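Local coordinates for protein SnoaL-like polyketide cyclase (Agrobacterium tumefaciens str. C58, PDB 3EHC) that is of unknown function but, as a SnoaL-like member of the NTF2 clan, probably binds a small molecule and may act as a polyketide cyclase, at residues V32-G36 with R37-L41; L65-A69 with T70-A74; D105-A109 with K110-V114; D119-A122 with I123-L127. All coordinates share one frame; numbering follows the deposited sequence.

Contact 1 (V32-G36 with R37-L41)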
loop_
_atom_site.group_PDB
_atom_site.type_symbol
_atom_site.label_atom_id
_atom_site.label_comp_id
_atom_site.label_asym_id
_atom_site.label_seq_id
_atom_site.Cartn_x
_atom_site.Cartn_y
_atom_site.Cartn_z
ATOM N N VAL B 32 2.787 -11.418 -16.840
ATOM C CA VAL B 32 2.663 -10.605 -15.655
ATOM C C VAL B 32 3.446 -9.270 -15.778
ATOM O O VAL B 32 4.553 -9.205 -16.353
ATOM C CB VAL B 32 3.076 -11.385 -14.390
ATOM C CG1 VAL B 32 4.551 -11.757 -14.441
ATOM C CG2 VAL B 32 2.740 -10.565 -13.123
ATOM N N GLU B 33 2.817 -8.216 -15.254
ATOM C CA GLU B 33 3.398 -6.886 -15.109
ATOM C C GLU B 33 3.503 -6.546 -13.634
ATOM O O GLU B 33 2.553 -6.775 -12.895
ATOM C CB GLU B 33 2.449 -5.865 -15.698
ATOM C CG GLU B 33 2.793 -5.356 -17.022
ATOM C CD GLU B 33 1.673 -4.509 -17.576
ATOM O OE1 GLU B 33 0.646 -5.099 -18.009
ATOM O OE2 GLU B 33 1.830 -3.261 -17.559
ATOM N N HIS B 34 4.650 -6.001 -13.210
ATOM C CA HIS B 34 4.859 -5.579 -11.833
ATOM C C HIS B 34 5.297 -4.128 -11.835
ATOM O O HIS B 34 6.300 -3.802 -12.456
ATOM C CB HIS B 34 5.926 -6.413 -11.136
ATOM C CG HIS B 34 5.999 -6.177 -9.652
ATOM N ND1 HIS B 34 6.678 -5.115 -9.097
ATOM C CD2 HIS B 34 5.479 -6.871 -8.609
ATOM C CE1 HIS B 34 6.580 -5.164 -7.782
ATOM N NE2 HIS B 34 5.847 -6.215 -7.456
ATOM N N ASN B 35 4.558 -3.274 -11.120
ATOM C CA ASN B 35 4.785 -1.818 -11.106
ATOM C C ASN B 35 5.050 -1.254 -12.477
ATOM O O ASN B 35 6.009 -0.497 -12.692
ATOM C CB ASN B 35 5.900 -1.431 -10.142
ATOM C CG ASN B 35 5.464 -1.547 -8.713
ATOM O OD1 ASN B 35 4.301 -1.793 -8.444
ATOM N ND2 ASN B 35 6.385 -1.394 -7.796
ATOM N N GLY B 36 4.200 -1.656 -13.410
ATOM C CA GLY B 36 4.277 -1.218 -14.796
ATOM C C GLY B 36 5.385 -1.796 -15.673
ATOM O O GLY B 36 5.506 -1.405 -16.817
ATOM N N ARG B 37 6.222 -2.677 -15.134
ATOM C CA ARG B 37 7.284 -3.305 -15.919
ATOM C C ARG B 37 6.728 -4.594 -16.539
ATOM O O ARG B 37 6.391 -5.552 -15.820
ATOM C CB ARG B 37 8.525 -3.562 -15.065
ATOM C CG ARG B 37 9.227 -2.291 -14.594
ATOM C CD ARG B 37 10.122 -2.599 -13.392
ATOM N NE ARG B 37 9.345 -3.053 -12.229
ATOM C CZ ARG B 37 9.825 -3.781 -11.209
ATOM N NH1 ARG B 37 11.100 -4.173 -11.167
ATOM N NH2 ARG B 37 9.016 -4.130 -10.212
ATOM N N PRO B 38 6.632 -4.626 -17.887
ATOM C CA PRO B 38 6.020 -5.779 -18.512
ATOM C C PRO B 38 7.064 -6.876 -18.693
ATOM O O PRO B 38 7.434 -7.203 -19.806
ATOM C CB PRO B 38 5.543 -5.211 -19.850
ATOM C CG PRO B 38 6.567 -4.167 -20.188
ATOM C CD PRO B 38 7.103 -3.648 -18.898
ATOM N N PHE B 39 7.529 -7.446 -17.585
ATOM C CA PHE B 39 8.698 -8.333 -17.629
ATOM C C PHE B 39 8.391 -9.859 -17.589
ATOM O O PHE B 39 9.307 -10.679 -17.659
ATOM C CB PHE B 39 9.779 -7.883 -16.604
ATOM C CG PHE B 39 9.347 -7.880 -15.136
ATOM C CD1 PHE B 39 8.232 -8.578 -14.681
ATOM C CD2 PHE B 39 10.140 -7.216 -14.196
ATOM C CE1 PHE B 39 7.912 -8.572 -13.329
ATOM C CE2 PHE B 39 9.823 -7.213 -12.862
ATOM C CZ PHE B 39 8.715 -7.891 -12.419
ATOM N N GLY B 40 7.106 -10.216 -17.514
ATOM C CA GLY B 40 6.663 -11.601 -17.633
ATOM C C GLY B 40 7.043 -12.511 -16.487
ATOM O O GLY B 40 7.734 -12.098 -15.554
ATOM N N LEU B 41 6.615 -13.768 -16.588
ATOM C CA LEU B 41 6.877 -14.783 -15.558
ATOM C C LEU B 41 8.365 -14.887 -15.209
ATOM O O LEU B 41 8.705 -14.977 -14.033
ATOM C CB LEU B 41 6.362 -16.165 -16.011
ATOM C CG LEU B 41 6.348 -17.320 -14.996
ATOM C CD1 LEU B 41 5.431 -17.027 -13.843
ATOM C CD2 LEU B 41 5.906 -18.580 -15.705
#
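The carbonyl oxygen H34 O is gripped twice by R37, once by its backbone and once by its side chain. R37 N donates to H34 O at 2.9 Å and R37 NE at 3.1 Å, the two reaching the oxygen from opposite faces of its carbonyl plane. With H34 N donating in turn to R37 O, the residues form an antiparallel hydrogen-bonded pair closed by a type I' turn. N35 and G36 fill its corners with positive phi, a conformation that glycine takes easily and asparagine tolerates better than most residues. A bend at chi3 (-64°) folds the R37 chain back beside the imidazole, and R37 NH2 comes to the ring edge, 2.8 Å from H34 ND1, in a weak, strongly bent bond. H34 CB meets the ring of F39 at F39 CZ, 3.4 Å away. Further back, G40 N donates to V32 O at 3.0 Å, and V32 CG1 rests against the G40 backbone, on the way into helix 40-54. N35 OD1 bonds S116 N on the neighbouring strand 110-118. Because one carbonyl holds both the backbone and the side chain of R37, the turn itself fixes where the guanidinium lies beside the imidazole.

Contact 2 (L65-A69 with T70-A74)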
loop_
_atom_site.group_PDB
_atom_site.type_symbol
_atom_site.label_atom_id
_atom_site.label_comp_id
_atom_site.label_asym_id
_atom_site.label_seq_id
_atom_site.Cartn_x
_atom_site.Cartn_y
_atom_site.Cartn_z
ATOM N N LEU B 65 -5.870 -9.078 4.272
ATOM C CA LEU B 65 -6.241 -9.432 2.907
ATOM C C LEU B 65 -7.674 -8.910 2.620
ATOM O O LEU B 65 -8.595 -9.134 3.417
ATOM C CB LEU B 65 -6.260 -10.951 2.685
ATOM C CG LEU B 65 -5.006 -11.813 2.760
ATOM C CD1 LEU B 65 -5.411 -13.260 2.425
ATOM C CD2 LEU B 65 -3.901 -11.282 1.822
ATOM N N VAL B 66 -7.834 -8.193 1.504
ATOM C CA VAL B 66 -9.138 -7.774 1.013
ATOM C C VAL B 66 -9.241 -8.205 -0.451
ATOM O O VAL B 66 -8.353 -7.930 -1.265
ATOM C CB VAL B 66 -9.362 -6.259 1.061
ATOM C CG1 VAL B 66 -10.854 -5.980 0.908
ATOM C CG2 VAL B 66 -8.807 -5.609 2.337
ATOM N N SER B 67 -10.319 -8.879 -0.802
ATOM C CA SER B 67 -10.458 -9.348 -2.175
ATOM C C SER B 67 -11.896 -9.443 -2.659
ATOM O O SER B 67 -12.860 -9.559 -1.878
ATOM C CB SER B 67 -9.741 -10.695 -2.362
ATOM O OG SER B 67 -10.264 -11.681 -1.493
ATOM N N ASP B 68 -12.026 -9.408 -3.980
ATOM C CA ASP B 68 -13.307 -9.667 -4.637
ATOM C C ASP B 68 -13.104 -10.734 -5.726
ATOM O O ASP B 68 -12.235 -11.599 -5.591
ATOM C CB ASP B 68 -13.961 -8.370 -5.137
ATOM C CG ASP B 68 -13.086 -7.581 -6.100
ATOM O OD1 ASP B 68 -12.306 -8.201 -6.852
ATOM O OD2 ASP B 68 -13.191 -6.327 -6.102
ATOM N N ALA B 69 -13.894 -10.696 -6.785
ATOM C CA ALA B 69 -13.818 -11.746 -7.783
ATOM C C ALA B 69 -12.491 -11.695 -8.549
ATOM O O ALA B 69 -11.939 -12.750 -8.876
ATOM C CB ALA B 69 -15.004 -11.669 -8.742
ATOM N N THR B 70 -11.986 -10.489 -8.829
ATOM C CA THR B 70 -10.838 -10.338 -9.728
ATOM C C THR B 70 -9.610 -9.739 -9.082
ATOM O O THR B 70 -8.532 -9.811 -9.664
ATOM C CB THR B 70 -11.207 -9.522 -11.012
ATOM O OG1 THR B 70 -11.548 -8.173 -10.668
ATOM C CG2 THR B 70 -12.378 -10.204 -11.774
ATOM N N ARG B 71 -9.747 -9.156 -7.895
ATOM C CA ARG B 71 -8.638 -8.405 -7.318
ATOM C C ARG B 71 -8.383 -8.758 -5.862
ATOM O O ARG B 71 -9.296 -9.135 -5.136
ATOM C CB ARG B 71 -8.911 -6.914 -7.455
ATOM C CG ARG B 71 -9.054 -6.408 -8.885
ATOM C CD ARG B 71 -9.285 -4.893 -8.896
ATOM N NE ARG B 71 -8.317 -4.190 -9.750
ATOM C CZ ARG B 71 -8.576 -3.695 -10.965
ATOM N NH1 ARG B 71 -9.793 -3.805 -11.508
ATOM N NH2 ARG B 71 -7.602 -3.094 -11.655
ATOM N N LEU B 72 -7.124 -8.632 -5.452
ATOM C CA LEU B 72 -6.741 -8.836 -4.043
ATOM C C LEU B 72 -5.763 -7.737 -3.626
ATOM O O LEU B 72 -4.862 -7.376 -4.396
ATOM C CB LEU B 72 -6.157 -10.250 -3.798
ATOM C CG LEU B 72 -5.679 -10.632 -2.386
ATOM C CD1 LEU B 72 -5.885 -12.091 -2.107
ATOM C CD2 LEU B 72 -4.175 -10.243 -2.179
ATOM N N ALA B 73 -5.993 -7.177 -2.437
ATOM C CA ALA B 73 -5.071 -6.233 -1.815
ATOM C C ALA B 73 -4.536 -6.884 -0.535
ATOM O O ALA B 73 -5.326 -7.407 0.281
ATOM C CB ALA B 73 -5.791 -4.947 -1.505
ATOM N N ALA B 74 -3.208 -6.856 -0.364
ATOM C CA ALA B 74 -2.543 -7.435 0.819
ATOM C C ALA B 74 -1.698 -6.394 1.557
ATOM O O ALA B 74 -0.990 -5.613 0.927
ATOM C CB ALA B 74 -1.666 -8.636 0.407
#
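A beta hairpin joins strand 62-67, at the edge of the main sheet within this chain, to strand 71-80. Its last regular pairs are L65 with A74, V66 with A73 and S67 with L72. The hydrogen-bonded pair V66 and A73 is tied both ways, with A73 N to V66 O at 2.7 Å and V66 N to A73 O at 2.9 Å, both nearly straight. V66 and A73 point to the face that packs on the second subunit, where A73 meets A73 of the second subunit; a methyl group suits so close an approach. L65, L72 and A74 turn to the other face, under Y9 of helix 5-17. There L65 CD2 touches A74 CB at 3.7 Å and lies 4.1 Å from L72 CD2, so that the two leucines and the alanine form one apolar patch. S67 shares this face and bonds N6 of the same helix through its OG. Beyond S67, D68 N still donates to R71 O at 3.0 Å before the chain turns. Aspartate suits the turn because its short side chain can reach forward to the amides that follow: chi1 of 57° sets CG between the backbone N and carbonyl carbon, turning OD1 to them. D68 OD1 accepts from R71 N at 2.9 Å, nearly in line with its C-O bond, and from T70 N at 3.0 Å, on the anti side and from the opposite face of the carboxylate.

Contact 3 (D105-A109 with K110-V114). With SO4 (sulfate ion), chain H.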
loop_
_atom_site.group_PDB
_atom_site.type_symbol
_atom_site.label_atom_id
_atom_site.label_comp_id
_atom_site.label_asym_id
_atom_site.label_seq_id
_atom_site.Cartn_x
_atom_site.Cartn_y
_atom_site.Cartn_z
ATOM N N ASP B 105 -4.182 -7.830 -9.771
ATOM C CA ASP B 105 -5.260 -8.072 -10.700
ATOM C C ASP B 105 -5.029 -9.511 -11.162
ATOM O O ASP B 105 -3.954 -9.837 -11.657
ATOM C CB ASP B 105 -5.219 -7.024 -11.822
ATOM C CG ASP B 105 -6.460 -7.029 -12.727
ATOM O OD1 ASP B 105 -7.580 -7.517 -12.354
ATOM O OD2 ASP B 105 -6.283 -6.525 -13.868
ATOM N N PHE B 106 -6.024 -10.371 -10.932
ATOM C CA PHE B 106 -5.984 -11.781 -11.323
ATOM C C PHE B 106 -6.708 -11.976 -12.651
ATOM O O PHE B 106 -7.708 -11.308 -12.924
ATOM C CB PHE B 106 -6.637 -12.667 -10.259
ATOM C CG PHE B 106 -5.732 -13.023 -9.132
ATOM C CD1 PHE B 106 -5.531 -12.126 -8.078
ATOM C CD2 PHE B 106 -5.062 -14.242 -9.125
ATOM C CE1 PHE B 106 -4.682 -12.433 -7.033
ATOM C CE2 PHE B 106 -4.216 -14.566 -8.094
ATOM C CZ PHE B 106 -4.026 -13.648 -7.032
ATOM N N GLU B 107 -6.176 -12.881 -13.467
ATOM C CA GLU B 107 -6.836 -13.352 -14.692
ATOM C C GLU B 107 -6.698 -14.862 -14.774
ATOM O O GLU B 107 -5.588 -15.395 -14.815
ATOM C CB GLU B 107 -6.238 -12.715 -15.945
ATOM C CG GLU B 107 -6.827 -11.339 -16.265
ATOM C CD GLU B 107 -6.288 -10.745 -17.561
ATOM O OE1 GLU B 107 -5.647 -11.488 -18.348
ATOM O OE2 GLU B 107 -6.506 -9.530 -17.775
ATOM N N GLN B 108 -7.831 -15.545 -14.777
ATOM C CA GLN B 108 -7.849 -17.003 -14.788
ATOM C C GLN B 108 -7.019 -17.642 -13.673
ATOM O O GLN B 108 -6.234 -18.570 -13.941
ATOM C CB GLN B 108 -7.420 -17.518 -16.166
ATOM C CG GLN B 108 -8.468 -17.214 -17.221
ATOM C CD GLN B 108 -7.876 -16.644 -18.460
ATOM O OE1 GLN B 108 -7.426 -17.392 -19.340
ATOM N NE2 GLN B 108 -7.868 -15.298 -18.554
ATOM N N ALA B 109 -7.239 -17.159 -12.440
ATOM C CA ALA B 109 -6.633 -17.716 -11.205
ATOM C C ALA B 109 -5.115 -17.473 -11.077
ATOM O O ALA B 109 -4.448 -18.097 -10.248
ATOM C CB ALA B 109 -6.971 -19.206 -11.046
ATOM N N LYS B 110 -4.582 -16.555 -11.881
ATOM C CA LYS B 110 -3.156 -16.194 -11.830
ATOM C C LYS B 110 -2.945 -14.666 -11.772
ATOM O O LYS B 110 -3.704 -13.889 -12.354
ATOM C CB LYS B 110 -2.417 -16.745 -13.067
ATOM C CG LYS B 110 -2.420 -18.254 -13.231
ATOM C CD LYS B 110 -1.516 -18.656 -14.391
ATOM C CE LYS B 110 -1.506 -20.154 -14.622
ATOM N NZ LYS B 110 -0.474 -20.511 -15.632
ATOM N N ILE B 111 -1.893 -14.259 -11.068
ATOM C CA ILE B 111 -1.511 -12.862 -10.954
ATOM C C ILE B 111 -1.101 -12.328 -12.310
ATOM O O ILE B 111 -0.206 -12.886 -12.941
ATOM C CB ILE B 111 -0.312 -12.673 -9.986
ATOM C CG1 ILE B 111 -0.757 -12.895 -8.530
ATOM C CG2 ILE B 111 0.360 -11.288 -10.190
ATOM C CD1 ILE B 111 0.317 -13.528 -7.661
ATOM N N ARG B 112 -1.743 -11.237 -12.738
ATOM C CA ARG B 112 -1.531 -10.658 -14.071
ATOM C C ARG B 112 -0.917 -9.257 -14.004
ATOM O O ARG B 112 -0.077 -8.883 -14.829
ATOM C CB ARG B 112 -2.869 -10.645 -14.828
ATOM C CG ARG B 112 -2.865 -10.110 -16.256
ATOM C CD ARG B 112 -1.754 -10.644 -17.115
ATOM N NE ARG B 112 -1.790 -10.036 -18.444
ATOM C CZ ARG B 112 -1.190 -8.889 -18.776
ATOM N NH1 ARG B 112 -0.506 -8.173 -17.887
ATOM N NH2 ARG B 112 -1.285 -8.435 -20.019
ATOM N N ARG B 113 -1.353 -8.467 -13.029
ATOM C CA ARG B 113 -0.789 -7.149 -12.793
ATOM C C ARG B 113 -0.623 -6.924 -11.284
ATOM O O ARG B 113 -1.470 -7.323 -10.485
ATOM C CB ARG B 113 -1.702 -6.078 -13.367
ATOM C CG ARG B 113 -1.950 -6.202 -14.835
ATOM C CD ARG B 113 -2.960 -5.194 -15.311
ATOM N NE ARG B 113 -3.158 -5.320 -16.749
ATOM C CZ ARG B 113 -3.921 -6.244 -17.333
ATOM N NH1 ARG B 113 -4.593 -7.149 -16.615
ATOM N NH2 ARG B 113 -4.018 -6.263 -18.655
ATOM N N VAL B 114 0.494 -6.295 -10.912
ATOM C CA VAL B 114 0.803 -6.023 -9.529
ATOM C C VAL B 114 1.161 -4.547 -9.383
ATOM O O VAL B 114 1.858 -3.978 -10.219
ATOM C CB VAL B 114 1.960 -6.916 -9.038
ATOM C CG1 VAL B 114 2.117 -6.809 -7.543
ATOM C CG2 VAL B 114 1.704 -8.375 -9.450
HETATM S S SO4 H . -2.797 -10.989 -21.991
HETATM O O1 SO4 H . -2.291 -11.829 -20.904
HETATM O O2 SO4 H . -3.674 -11.753 -22.876
HETATM O O3 SO4 H . -1.663 -10.440 -22.748
HETATM O O4 SO4 H . -3.621 -9.924 -21.433
#
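R113 NH1 is shared by two carboxylates, E107 OE2 and D105 OD2, each 3.3 Å away. The bond to E107 is almost straight (170°) and lies in the guanidinium plane, although it meets the oxygen from above the carboxylate plane; the one to D105 is bent and weak. D105 and R113 run side by side, whereas E107 comes across; arginine suits the place because NH1 carries two hydrogens and its long extended chain brings that nitrogen to both acids. R112 CG packs 3.7 Å from E107 CD, and R112 NH1 lies over the face of the R113 guanidinium. A bend at chi2 (47°) turns R112 toward a sulfate ion, probably from the crystallisation liquor: R112 NE donates to its O1 and R112 NH2 to its O4, both at 3.1 Å. R112 NH1 has a second acid, E33 of strand 32-34. Behind these groups the backbone sets the spacing. D105 O accepts from both R112 N (2.8 Å) and R113 N (3.2 Å), which puts the two arginines opposite one aspartate. F106 and I111 point to the other face, where F106 CZ touches I111 CG1 at 3.7 Å, apolar groups suited to the side packed by helix 5-17. The arrangement is a classic beta bulge in the hairpin of strands 96-107 and 110-118, closed by a type I' turn from E107 to K110.

Contact 4 (D119-A122 with I123-L127). With SO4 (sulfate ion), chain G.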
loop_
_atom_site.group_PDB
_atom_site.type_symbol
_atom_site.label_atom_id
_atom_site.label_comp_id
_atom_site.label_asym_id
_atom_site.label_seq_id
_atom_site.Cartn_x
_atom_site.Cartn_y
_atom_site.Cartn_z
ATOM N N ASP B 119 7.206 0.375 2.603
ATOM C CA ASP B 119 7.339 1.446 3.576
ATOM C C ASP B 119 8.829 1.732 3.853
ATOM O O ASP B 119 9.399 1.272 4.854
ATOM C CB ASP B 119 6.562 1.108 4.858
ATOM C CG ASP B 119 6.423 2.302 5.812
ATOM O OD1 ASP B 119 6.831 3.427 5.469
ATOM O OD2 ASP B 119 5.910 2.101 6.921
ATOM N N LYS B 120 9.421 2.528 2.960
ATOM C CA LYS B 120 10.788 2.966 3.059
ATOM C C LYS B 120 10.992 3.838 4.280
ATOM O O LYS B 120 12.040 3.743 4.922
ATOM C CB LYS B 120 11.225 3.676 1.765
ATOM C CG LYS B 120 12.650 4.189 1.780
ATOM C CD LYS B 120 13.228 4.470 0.420
ATOM C CE LYS B 120 14.667 4.948 0.547
ATOM N NZ LYS B 120 15.298 5.249 -0.756
ATOM N N VAL B 121 9.997 4.665 4.617
ATOM C CA VAL B 121 10.109 5.564 5.764
ATOM C C VAL B 121 10.353 4.774 7.068
ATOM O O VAL B 121 11.111 5.231 7.884
ATOM C CB VAL B 121 8.900 6.559 5.850
ATOM C CG1 VAL B 121 9.040 7.489 7.014
ATOM C CG2 VAL B 121 8.794 7.401 4.540
ATOM N N ALA B 122 9.696 3.621 7.237
ATOM C CA ALA B 122 9.841 2.741 8.414
ATOM C C ALA B 122 11.283 2.279 8.553
ATOM O O ALA B 122 11.844 2.277 9.648
ATOM C CB ALA B 122 8.864 1.517 8.311
ATOM N N ILE B 123 11.895 1.927 7.424
ATOM C CA ILE B 123 13.289 1.490 7.419
ATOM C C ILE B 123 14.239 2.656 7.765
ATOM O O ILE B 123 15.166 2.490 8.543
ATOM C CB ILE B 123 13.722 0.833 6.068
ATOM C CG1 ILE B 123 12.772 -0.298 5.666
ATOM C CG2 ILE B 123 15.231 0.266 6.160
ATOM C CD1 ILE B 123 13.112 -0.910 4.234
ATOM N N GLU B 124 14.012 3.815 7.153
ATOM C CA GLU B 124 14.796 5.023 7.424
ATOM C C GLU B 124 14.838 5.362 8.904
ATOM O O GLU B 124 15.908 5.660 9.461
ATOM C CB GLU B 124 14.252 6.191 6.580
ATOM C CG GLU B 124 14.610 6.091 5.107
ATOM C CD GLU B 124 13.859 7.115 4.185
ATOM O OE1 GLU B 124 12.893 7.793 4.623
ATOM O OE2 GLU B 124 14.247 7.252 3.011
ATOM N N ARG B 125 13.664 5.328 9.518
ATOM C CA ARG B 125 13.548 5.552 10.937
ATOM C C ARG B 125 14.317 4.586 11.793
ATOM O O ARG B 125 14.849 4.988 12.800
ATOM C CB ARG B 125 12.087 5.495 11.350
ATOM C CG ARG B 125 11.414 6.746 10.991
ATOM C CD ARG B 125 9.997 6.744 11.433
ATOM N NE ARG B 125 9.286 7.827 10.761
ATOM C CZ ARG B 125 7.983 7.815 10.515
ATOM N NH1 ARG B 125 7.249 6.758 10.877
ATOM N NH2 ARG B 125 7.418 8.860 9.900
ATOM N N GLN B 126 14.340 3.313 11.411
ATOM C CA GLN B 126 15.071 2.301 12.155
ATOM C C GLN B 126 16.589 2.446 12.075
ATOM O O GLN B 126 17.280 2.075 13.003
ATOM C CB GLN B 126 14.647 0.913 11.699
ATOM C CG GLN B 126 13.301 0.561 12.223
ATOM C CD GLN B 126 12.663 -0.631 11.531
ATOM O OE1 GLN B 126 12.976 -1.798 11.830
ATOM N NE2 GLN B 126 11.719 -0.346 10.647
ATOM N N LEU B 127 17.089 2.991 10.964
ATOM C CA LEU B 127 18.508 3.233 10.786
ATOM C C LEU B 127 18.935 4.605 11.312
ATOM O O LEU B 127 20.131 4.860 11.498
ATOM C CB LEU B 127 18.894 3.150 9.287
ATOM C CG LEU B 127 18.516 1.918 8.481
ATOM C CD1 LEU B 127 19.196 1.976 7.121
ATOM C CD2 LEU B 127 18.829 0.624 9.232
HETATM S S SO4 G . 3.330 7.564 10.176
HETATM O O1 SO4 G . 3.205 7.694 11.641
HETATM O O2 SO4 G . 3.754 6.203 9.825
HETATM O O3 SO4 G . 4.312 8.508 9.641
HETATM O O4 SO4 G . 2.041 7.868 9.553
#
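In the C-terminal helix 120-127, A122 O takes two donors from Q126 one turn on, the helical Q126 N at 3.2 Å and the side-chain Q126 NE2 at 2.8 Å. They arrive from opposite faces of the carbonyl plane, NE2 from well above it. Q126 NE2 also bonds Q97 O, so this amide links the helix to strand 96-107, a long strand of the curved sheet in this NTF2-like fold. At the start of the helix D119 is the N-cap, D119 OD1 accepting weakly from A122 N; aspartate fits because its side chain is short enough to fold back on an amide of the first turn. I123 turns to the body of the protein, its apolar chain packing on M87, L89 and F98. The opposite charges of K120 and E124 are 4.4 Å apart at K120 NZ and E124 OE2, beyond a salt bridge, though K120 CE comes within 3.4 Å of E124 OE2. Instead, K120 NZ bridges to E124 OE1 of the second subunit, and E124 OE1 to K120 NZ of that subunit; K120 NZ also bonds M87 O. V121 CG1 lies over one face of the R125 guanidinium, 3.6 Å from R125 NH2. The extended arginine chain then carries R125 NH2 to 3.1 Å from O3 of a sulfate ion, which is also held by N35 ND2 of the second subunit.

In the fold
Contacts 1, 2 and 3 lie on one sheet, with contact 3 between the others, its centre about 11 Å from each. It joins contact 1 through E33 O to V114 N and N35 N to V114 O, both 2.9 Å and probable hydrogen bonds, and contact 2 through T70 O to F106 N, also 2.9 Å. Contacts 1 and 2 do not touch; their nearest atoms are about 11 Å apart. Contact 4 lies across the chain's centre from contact 3, about 30 Å between centres. Contacts 2 and 4 both meet the second subunit. Sulfates bind at contacts 3 and 4, but neither by itself marks an active site.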